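Local coordinates for protein transcriptional regulator, MarR family, putative (Bacillus cereus, PDB 3BJA) that probably binds DNA as a dimeric winged helix-turn-helix transcription factor of the MarR family and so regulates transcription, at residues 73-81 with 90-100; 33-41 with 53-61. One frame throughout, in Å; residues are numbered along the deposited sequence.

Contact 1: 73-81 with 90-100; sequences RDGYVMTEK and LVYLTKKGEET
Thr94 and Gly75 meet in the tightly packed part of the contact, at the turn. The threonine hydroxyl OG1 donates to Gly75 O at 2.6 Å and, as N-cap of helix 95-116, accepts from Gly97 N, while Thr94 N donates to Tyr76 O. With chi1 at 63°, OG1 is tucked over its own backbone, where one short side chain serves both helix and turn. Gly75 closes helix 64-73 in a Schellman motif with positive phi, a conformation easiest for glycine, and Gly97, bare of a side chain, lets its CA settle 3.5 Å from Tyr76 O. The Tyr76 ring is buried with an edge toward Thr100, its CE1 3.6 Å from Thr100 OG1.

Back at the turn, on its solvent side, the extended Lys96 brings NZ to Asp74 O, 2.7 Å away and nearly in line with the carbonyl, with an off-centre cation-pi approach to Tyr76.

Beyond the turn, strands 77-81 and 90-93 run antiparallel, with paired backbone bonds at Met78-Tyr92 and Glu80-Leu90. Thr79 and Val91, branched residues suited to strands, lie side by side on one face.

The other face is more open. There selenomethionine Met78 sets CB over the Tyr92 ring, 4.1 Å from its centroid, and Glu80 OE1 reaches Tyr92 OH only weakly, OE2 being salt-bridged to Lys47. Such a hairpin, leading from one helix into the next, is the wing of a MarR-type winged helix-turn-helix domain.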
loop_
_atom_site.group_PDB
_atom_site.type_symbol
_atom_site.label_atom_id
_atom_site.label_comp_id
_atom_site.label_asym_id
_atom_site.label_seq_id
_atom_site.Cartn_x
_atom_site.Cartn_y
_atom_site.Cartn_z
ATOM N N ARG A 73 -13.776 -17.704 -9.477
ATOM C CA ARG A 73 -13.468 -19.089 -9.898
ATOM C C ARG A 73 -12.975 -19.906 -8.677
ATOM O O ARG A 73 -13.330 -21.083 -8.551
ATOM C CB ARG A 73 -12.472 -19.165 -11.094
ATOM C CG ARG A 73 -10.990 -19.232 -10.700
ATOM C CD ARG A 73 -9.959 -19.284 -11.828
ATOM N NE ARG A 73 -8.554 -19.680 -11.501
ATOM C CZ ARG A 73 -7.906 -19.731 -10.310
ATOM N NH1 ARG A 73 -8.425 -19.370 -9.133
ATOM N NH2 ARG A 73 -6.624 -20.137 -10.294
ATOM N N ASP A 74 -12.148 -19.285 -7.816
ATOM C CA ASP A 74 -11.703 -19.888 -6.541
ATOM C C ASP A 74 -12.843 -20.242 -5.595
ATOM O O ASP A 74 -12.636 -21.018 -4.667
ATOM C CB ASP A 74 -10.732 -18.968 -5.755
ATOM C CG ASP A 74 -9.292 -19.098 -6.192
ATOM O OD1 ASP A 74 -8.864 -20.226 -6.522
ATOM O OD2 ASP A 74 -8.560 -18.084 -6.186
ATOM N N GLY A 75 -14.007 -19.617 -5.780
ATOM C CA GLY A 75 -15.206 -19.927 -5.015
ATOM C C GLY A 75 -15.405 -19.152 -3.737
ATOM O O GLY A 75 -16.255 -19.525 -2.948
ATOM N N TYR A 76 -14.654 -18.068 -3.546
ATOM C CA TYR A 76 -14.783 -17.222 -2.364
ATOM C C TYR A 76 -15.950 -16.240 -2.500
ATOM O O TYR A 76 -16.715 -16.069 -1.557
ATOM C CB TYR A 76 -13.507 -16.431 -2.104
ATOM C CG TYR A 76 -12.245 -17.252 -1.916
ATOM C CD1 TYR A 76 -12.117 -18.159 -0.852
ATOM C CD2 TYR A 76 -11.142 -17.077 -2.767
ATOM C CE1 TYR A 76 -10.927 -18.908 -0.669
ATOM C CE2 TYR A 76 -9.949 -17.811 -2.585
ATOM C CZ TYR A 76 -9.850 -18.723 -1.541
ATOM O OH TYR A 76 -8.677 -19.419 -1.394
ATOM N N VAL A 77 -16.057 -15.583 -3.662
ATOM C CA VAL A 77 -17.103 -14.576 -3.944
ATOM C C VAL A 77 -17.970 -14.958 -5.140
ATOM O O VAL A 77 -17.566 -15.767 -5.978
ATOM C CB VAL A 77 -16.504 -13.167 -4.224
ATOM C CG1 VAL A 77 -15.581 -12.732 -3.084
ATOM C CG2 VAL A 77 -15.760 -13.123 -5.571
HETATM N N MSE A 78 -19.158 -14.350 -5.195
HETATM C CA MSE A 78 -20.139 -14.529 -6.279
HETATM C C MSE A 78 -20.598 -13.153 -6.771
HETATM O O MSE A 78 -20.912 -12.280 -5.957
HETATM C CB MSE A 78 -21.338 -15.322 -5.769
HETATM C CG MSE A 78 -22.435 -15.593 -6.791
HETATM SE SE MSE A 78 -21.776 -16.411 -8.437
HETATM C CE MSE A 78 -21.169 -18.143 -7.722
ATOM N N THR A 79 -20.622 -12.972 -8.092
ATOM C CA THR A 79 -21.037 -11.717 -8.734
ATOM C C THR A 79 -22.291 -11.927 -9.599
ATOM O O THR A 79 -22.485 -12.999 -10.200
ATOM C CB THR A 79 -19.892 -11.068 -9.565
ATOM O OG1 THR A 79 -19.586 -11.861 -10.714
ATOM C CG2 THR A 79 -18.622 -10.890 -8.703
ATOM N N GLU A 80 -23.126 -10.889 -9.645
ATOM C CA GLU A 80 -24.372 -10.894 -10.410
ATOM C C GLU A 80 -24.787 -9.471 -10.814
ATOM O O GLU A 80 -24.517 -8.514 -10.083
ATOM C CB GLU A 80 -25.486 -11.563 -9.590
ATOM C CG GLU A 80 -25.883 -10.816 -8.295
ATOM C CD GLU A 80 -26.882 -11.570 -7.402
ATOM O OE1 GLU A 80 -27.151 -12.783 -7.615
ATOM O OE2 GLU A 80 -27.387 -10.922 -6.457
ATOM N N LYS A 81 -25.446 -9.350 -11.968
ATOM C CA LYS A 81 -25.946 -8.061 -12.451
ATOM C C LYS A 81 -27.166 -7.656 -11.618
ATOM O O LYS A 81 -28.030 -8.497 -11.341
ATOM C CB LYS A 81 -26.321 -8.133 -13.938
ATOM N N LEU A 90 -23.279 -6.566 -8.627
ATOM C CA LEU A 90 -23.359 -6.777 -7.167
ATOM C C LEU A 90 -22.419 -7.921 -6.817
ATOM O O LEU A 90 -22.356 -8.897 -7.568
ATOM C CB LEU A 90 -24.782 -7.143 -6.740
ATOM C CG LEU A 90 -25.875 -6.104 -7.006
ATOM C CD1 LEU A 90 -27.279 -6.706 -6.853
ATOM C CD2 LEU A 90 -25.676 -4.872 -6.117
ATOM N N VAL A 91 -21.711 -7.804 -5.687
ATOM C CA VAL A 91 -20.734 -8.813 -5.226
ATOM C C VAL A 91 -21.020 -9.229 -3.772
ATOM O O VAL A 91 -21.443 -8.413 -2.951
ATOM C CB VAL A 91 -19.281 -8.271 -5.290
ATOM C CG1 VAL A 91 -18.276 -9.409 -5.129
ATOM C CG2 VAL A 91 -19.022 -7.551 -6.602
ATOM N N TYR A 92 -20.768 -10.495 -3.454
ATOM C CA TYR A 92 -21.003 -11.024 -2.103
ATOM C C TYR A 92 -20.228 -12.307 -1.838
ATOM O O TYR A 92 -19.797 -12.982 -2.780
ATOM C CB TYR A 92 -22.515 -11.227 -1.843
ATOM C CG TYR A 92 -23.240 -12.162 -2.788
ATOM C CD1 TYR A 92 -23.613 -11.740 -4.075
ATOM C CD2 TYR A 92 -23.610 -13.458 -2.388
ATOM C CE1 TYR A 92 -24.300 -12.601 -4.967
ATOM C CE2 TYR A 92 -24.310 -14.328 -3.267
ATOM C CZ TYR A 92 -24.649 -13.891 -4.554
ATOM O OH TYR A 92 -25.332 -14.721 -5.427
ATOM N N LEU A 93 -20.038 -12.613 -0.551
ATOM C CA LEU A 93 -19.364 -13.848 -0.132
ATOM C C LEU A 93 -20.244 -15.067 -0.357
ATOM O O LEU A 93 -21.456 -15.005 -0.166
ATOM C CB LEU A 93 -18.974 -13.819 1.356
ATOM C CG LEU A 93 -17.807 -12.936 1.789
ATOM C CD1 LEU A 93 -17.618 -13.061 3.292
ATOM C CD2 LEU A 93 -16.519 -13.308 1.065
ATOM N N THR A 94 -19.607 -16.166 -0.759
ATOM C CA THR A 94 -20.253 -17.464 -0.896
ATOM C C THR A 94 -20.111 -18.142 0.477
ATOM O O THR A 94 -19.449 -17.592 1.385
ATOM C CB THR A 94 -19.553 -18.349 -1.948
ATOM O OG1 THR A 94 -18.209 -18.627 -1.523
ATOM C CG2 THR A 94 -19.537 -17.668 -3.323
ATOM N N LYS A 95 -20.706 -19.336 0.614
ATOM C CA LYS A 95 -20.606 -20.120 1.855
ATOM C C LYS A 95 -19.126 -20.425 2.175
ATOM O O LYS A 95 -18.688 -20.223 3.319
ATOM C CB LYS A 95 -21.446 -21.395 1.772
ATOM C CG LYS A 95 -21.613 -22.122 3.109
ATOM C CD LYS A 95 -22.699 -23.210 3.007
ATOM C CE LYS A 95 -22.809 -24.044 4.273
ATOM N NZ LYS A 95 -23.797 -25.170 4.115
ATOM N N LYS A 96 -18.370 -20.847 1.149
ATOM C CA LYS A 96 -16.916 -21.109 1.246
ATOM C C LYS A 96 -16.130 -19.876 1.725
ATOM O O LYS A 96 -15.235 -19.995 2.556
ATOM C CB LYS A 96 -16.356 -21.570 -0.115
ATOM C CG LYS A 96 -14.841 -21.864 -0.127
ATOM C CD LYS A 96 -14.279 -22.166 -1.501
ATOM C CE LYS A 96 -12.775 -22.376 -1.392
ATOM N NZ LYS A 96 -12.097 -22.704 -2.662
ATOM N N GLY A 97 -16.429 -18.712 1.156
ATOM C CA GLY A 97 -15.766 -17.460 1.561
ATOM C C GLY A 97 -16.114 -17.031 2.983
ATOM O O GLY A 97 -15.294 -16.416 3.680
ATOM N N GLU A 98 -17.344 -17.348 3.390
ATOM C CA GLU A 98 -17.832 -17.064 4.734
ATOM C C GLU A 98 -17.027 -17.931 5.736
ATOM O O GLU A 98 -16.598 -17.457 6.792
ATOM C CB GLU A 98 -19.329 -17.396 4.837
ATOM C CG GLU A 98 -20.098 -16.545 5.843
ATOM C CD GLU A 98 -20.969 -15.494 5.176
ATOM O OE1 GLU A 98 -22.061 -15.905 4.690
ATOM O OE2 GLU A 98 -20.584 -14.290 5.168
ATOM N N GLU A 99 -16.854 -19.206 5.367
ATOM C CA GLU A 99 -16.077 -20.200 6.114
ATOM C C GLU A 99 -14.580 -19.852 6.107
ATOM O O GLU A 99 -13.914 -19.997 7.128
ATOM C CB GLU A 99 -16.344 -21.634 5.568
ATOM C CG GLU A 99 -17.790 -22.166 5.864
ATOM C CD GLU A 99 -18.220 -23.440 5.048
ATOM O OE1 GLU A 99 -17.514 -23.845 4.081
ATOM O OE2 GLU A 99 -19.289 -24.040 5.377
ATOM N N THR A 100 -14.065 -19.393 4.964
ATOM C CA THR A 100 -12.652 -18.956 4.840
ATOM C C THR A 100 -12.326 -17.804 5.807
ATOM O O THR A 100 -11.244 -17.803 6.398
ATOM C CB THR A 100 -12.282 -18.557 3.379
ATOM O OG1 THR A 100 -12.469 -19.688 2.526
ATOM C CG2 THR A 100 -10.827 -18.089 3.262
#

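Contact 2: 33-41 with 53-61; sequences YVQFGVIQV and LIENMGCVP
Val41 and Leu53 make the closest approach between segments 33-41 and 53-61, with Val41 CG1 3.5 Å from Leu53 CD1. Apolar contacts carry nearly everything here. The same Val41 methyl, turned anti to its own nitrogen (chi1 166°), also rests 3.8 Å from Asn56 CB, so it sits against the last turn of helix 50-56. One turn back along its helix, Val38 offers CG1 to Leu53 CD2 and CG2 to the selenium of Met57, at 3.9 Å. A further turn back, Val34 CG2 meets the ring carbon Pro61 CG at 4.0 Å. Three valines thus form a ridge of short, stiff side chains along one side of the helix.

Selenomethionine Met57 supplies the flexible part. Bent at both chi2 (-57°) and chi3 (-68°), its chain reaches in to Val38 and then turns along the helix, SE beside Val38 and Val41, CE beside Val34 O. Gly37 offers a low place in the helix surface under this chain, its C atom 4.2 Å from SE.

Polar groups contribute little: Val41 CG2 touches Asn56 O at 3.7 Å. Leu53 also touches Met64, and Val34 touches Met67, of helix 64-73, which with helix 50-56 probably forms the MarR-family helix-turn-helix; residues 57-61 lead into its turn. As no hydrogen bond crosses the contact, complementary shape and burial of apolar surface hold helix 33-44 against this motif.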
loop_
_atom_site.group_PDB
_atom_site.type_symbol
_atom_site.label_atom_id
_atom_site.label_comp_id
_atom_site.label_asym_id
_atom_site.label_seq_id
_atom_site.Cartn_x
_atom_site.Cartn_y
_atom_site.Cartn_z
ATOM N N TYR A 33 -2.903 -10.299 1.344
ATOM C CA TYR A 33 -3.597 -9.193 2.040
ATOM C C TYR A 33 -4.766 -8.621 1.204
ATOM O O TYR A 33 -5.832 -8.343 1.757
ATOM C CB TYR A 33 -2.622 -8.065 2.525
ATOM C CG TYR A 33 -1.978 -7.215 1.423
ATOM C CD1 TYR A 33 -0.770 -7.605 0.819
ATOM C CD2 TYR A 33 -2.583 -6.019 0.971
ATOM C CE1 TYR A 33 -0.164 -6.838 -0.215
ATOM C CE2 TYR A 33 -1.995 -5.245 -0.064
ATOM C CZ TYR A 33 -0.773 -5.658 -0.651
ATOM O OH TYR A 33 -0.158 -4.928 -1.670
ATOM N N VAL A 34 -4.574 -8.497 -0.117
ATOM C CA VAL A 34 -5.621 -7.936 -1.005
ATOM C C VAL A 34 -6.917 -8.792 -0.990
ATOM O O VAL A 34 -8.003 -8.242 -0.788
ATOM C CB VAL A 34 -5.089 -7.547 -2.433
ATOM C CG1 VAL A 34 -4.471 -8.718 -3.151
ATOM C CG2 VAL A 34 -6.201 -6.926 -3.287
ATOM N N GLN A 35 -6.798 -10.116 -1.083
ATOM C CA GLN A 35 -7.993 -11.006 -1.043
ATOM C C GLN A 35 -8.613 -11.031 0.360
ATOM O O GLN A 35 -9.836 -10.998 0.513
ATOM C CB GLN A 35 -7.702 -12.430 -1.527
ATOM C CG GLN A 35 -7.341 -12.535 -3.003
ATOM C CD GLN A 35 -5.927 -12.100 -3.324
ATOM O OE1 GLN A 35 -5.021 -12.281 -2.521
ATOM N NE2 GLN A 35 -5.731 -11.525 -4.509
ATOM N N PHE A 36 -7.750 -11.091 1.367
ATOM C CA PHE A 36 -8.163 -11.010 2.769
ATOM C C PHE A 36 -8.995 -9.742 3.013
ATOM O O PHE A 36 -10.093 -9.834 3.550
ATOM C CB PHE A 36 -6.924 -11.066 3.675
ATOM C CG PHE A 36 -7.219 -10.928 5.134
ATOM C CD1 PHE A 36 -7.767 -11.994 5.845
ATOM C CD2 PHE A 36 -6.921 -9.740 5.811
ATOM C CE1 PHE A 36 -8.041 -11.881 7.213
ATOM C CE2 PHE A 36 -7.192 -9.614 7.198
ATOM C CZ PHE A 36 -7.740 -10.687 7.888
ATOM N N GLY A 37 -8.488 -8.589 2.550
ATOM C CA GLY A 37 -9.188 -7.309 2.645
ATOM C C GLY A 37 -10.609 -7.333 2.105
ATOM O O GLY A 37 -11.546 -6.904 2.802
ATOM N N VAL A 38 -10.759 -7.875 0.888
ATOM C CA VAL A 38 -12.070 -8.043 0.216
ATOM C C VAL A 38 -13.012 -8.885 1.044
ATOM O O VAL A 38 -14.186 -8.540 1.180
ATOM C CB VAL A 38 -11.936 -8.711 -1.205
ATOM C CG1 VAL A 38 -13.315 -9.154 -1.780
ATOM C CG2 VAL A 38 -11.221 -7.796 -2.154
ATOM N N ILE A 39 -12.504 -9.998 1.573
ATOM C CA ILE A 39 -13.298 -10.906 2.447
ATOM C C ILE A 39 -13.790 -10.174 3.719
ATOM O O ILE A 39 -14.954 -10.306 4.090
ATOM C CB ILE A 39 -12.503 -12.218 2.780
ATOM C CG1 ILE A 39 -12.422 -13.096 1.521
ATOM C CG2 ILE A 39 -13.134 -12.988 3.930
ATOM C CD1 ILE A 39 -11.484 -14.275 1.648
ATOM N N GLN A 40 -12.906 -9.400 4.343
ATOM C CA GLN A 40 -13.250 -8.586 5.525
ATOM C C GLN A 40 -14.324 -7.556 5.141
ATOM O O GLN A 40 -15.376 -7.502 5.787
ATOM C CB GLN A 40 -12.008 -7.896 6.148
ATOM C CG GLN A 40 -10.944 -8.864 6.716
ATOM C CD GLN A 40 -11.476 -9.784 7.829
ATOM O OE1 GLN A 40 -12.386 -9.417 8.575
ATOM N NE2 GLN A 40 -10.898 -10.979 7.947
ATOM N N VAL A 41 -14.082 -6.792 4.066
ATOM C CA VAL A 41 -15.065 -5.797 3.584
ATOM C C VAL A 41 -16.430 -6.441 3.293
ATOM O O VAL A 41 -17.447 -5.962 3.801
ATOM C CB VAL A 41 -14.575 -5.039 2.332
ATOM C CG1 VAL A 41 -15.741 -4.264 1.648
ATOM C CG2 VAL A 41 -13.396 -4.120 2.688
ATOM N N LEU A 53 -17.543 -1.610 -3.205
ATOM C CA LEU A 53 -16.394 -2.422 -2.798
ATOM C C LEU A 53 -15.107 -1.658 -3.071
ATOM O O LEU A 53 -14.266 -1.579 -2.195
ATOM C CB LEU A 53 -16.391 -3.798 -3.492
ATOM C CG LEU A 53 -15.226 -4.760 -3.220
ATOM C CD1 LEU A 53 -15.115 -5.062 -1.725
ATOM C CD2 LEU A 53 -15.390 -6.022 -4.036
ATOM N N ILE A 54 -14.968 -1.074 -4.261
ATOM C CA ILE A 54 -13.766 -0.266 -4.613
ATOM C C ILE A 54 -13.579 0.911 -3.621
ATOM O O ILE A 54 -12.468 1.170 -3.156
ATOM C CB ILE A 54 -13.810 0.237 -6.085
ATOM C CG1 ILE A 54 -13.683 -0.937 -7.066
ATOM C CG2 ILE A 54 -12.669 1.208 -6.362
ATOM C CD1 ILE A 54 -14.239 -0.661 -8.463
ATOM N N GLU A 55 -14.683 1.576 -3.281
ATOM C CA GLU A 55 -14.693 2.695 -2.314
ATOM C C GLU A 55 -14.308 2.215 -0.895
ATOM O O GLU A 55 -13.401 2.791 -0.266
ATOM C CB GLU A 55 -16.062 3.411 -2.334
ATOM C CG GLU A 55 -16.320 4.143 -3.681
ATOM C CD GLU A 55 -17.773 4.574 -3.938
ATOM O OE1 GLU A 55 -18.715 4.172 -3.202
ATOM O OE2 GLU A 55 -17.960 5.319 -4.928
ATOM N N ASN A 56 -14.963 1.135 -0.440
ATOM C CA ASN A 56 -14.683 0.512 0.863
ATOM C C ASN A 56 -13.307 -0.149 0.974
ATOM O O ASN A 56 -12.901 -0.484 2.090
ATOM C CB ASN A 56 -15.767 -0.505 1.255
ATOM C CG ASN A 56 -17.130 0.133 1.485
ATOM O OD1 ASN A 56 -17.373 1.283 1.106
ATOM N ND2 ASN A 56 -18.041 -0.630 2.079
HETATM N N MSE A 57 -12.618 -0.391 -0.151
HETATM C CA MSE A 57 -11.228 -0.871 -0.112
HETATM C C MSE A 57 -10.401 0.325 0.336
HETATM O O MSE A 57 -10.438 1.374 -0.332
HETATM C CB MSE A 57 -10.696 -1.385 -1.476
HETATM C CG MSE A 57 -11.154 -2.797 -1.924
HETATM SE SE MSE A 57 -10.714 -4.225 -0.648
HETATM C CE MSE A 57 -8.765 -4.271 -0.789
ATOM N N GLY A 58 -9.705 0.182 1.474
ATOM C CA GLY A 58 -8.811 1.229 2.022
ATOM C C GLY A 58 -7.739 1.634 1.011
ATOM O O GLY A 58 -7.401 2.828 0.881
ATOM N N CYS A 59 -7.223 0.615 0.315
ATOM C CA CYS A 59 -6.293 0.746 -0.795
ATOM C C CYS A 59 -6.816 -0.145 -1.947
ATOM O O CYS A 59 -6.969 -1.359 -1.764
ATOM C CB CYS A 59 -4.912 0.300 -0.345
ATOM S SG CYS A 59 -3.652 0.498 -1.588
ATOM N N VAL A 60 -7.100 0.466 -3.104
ATOM C CA VAL A 60 -7.626 -0.232 -4.297
ATOM C C VAL A 60 -6.481 -0.670 -5.229
ATOM O O VAL A 60 -5.667 0.182 -5.612
ATOM C CB VAL A 60 -8.564 0.693 -5.130
ATOM C CG1 VAL A 60 -9.177 -0.063 -6.318
ATOM C CG2 VAL A 60 -9.654 1.275 -4.253
ATOM N N PRO A 61 -6.422 -1.974 -5.621
ATOM C CA PRO A 61 -5.362 -2.406 -6.556
ATOM C C PRO A 61 -5.606 -1.930 -7.988
ATOM O O PRO A 61 -6.681 -1.397 -8.299
ATOM C CB PRO A 61 -5.426 -3.940 -6.486
ATOM C CG PRO A 61 -6.828 -4.232 -6.169
ATOM C CD PRO A 61 -7.289 -3.113 -5.249
#

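In the fold
Both segments of contact 2 precede those of contact 1 along the chain, and their centres lie 14 Å apart within one MarR-type domain. Contact 2 joins helix 33-44 to helix 50-56 and the loop that follows it, near the centre of the chain; contact 1 lies farther out, in the hairpin and the start of helix 95-116. Helix 33-44 links them: Ile39 packs on Leu93, Gly97 and Thr100, while Leu42 receives Val77 and Val91. Helix 64-73, the probable recognition helix by family analogy, also touches both contacts, and strand 48-49 pairs with strand 89-93. Helical core and wing therefore form one compact unit, which helix 95-116 continues from the wing.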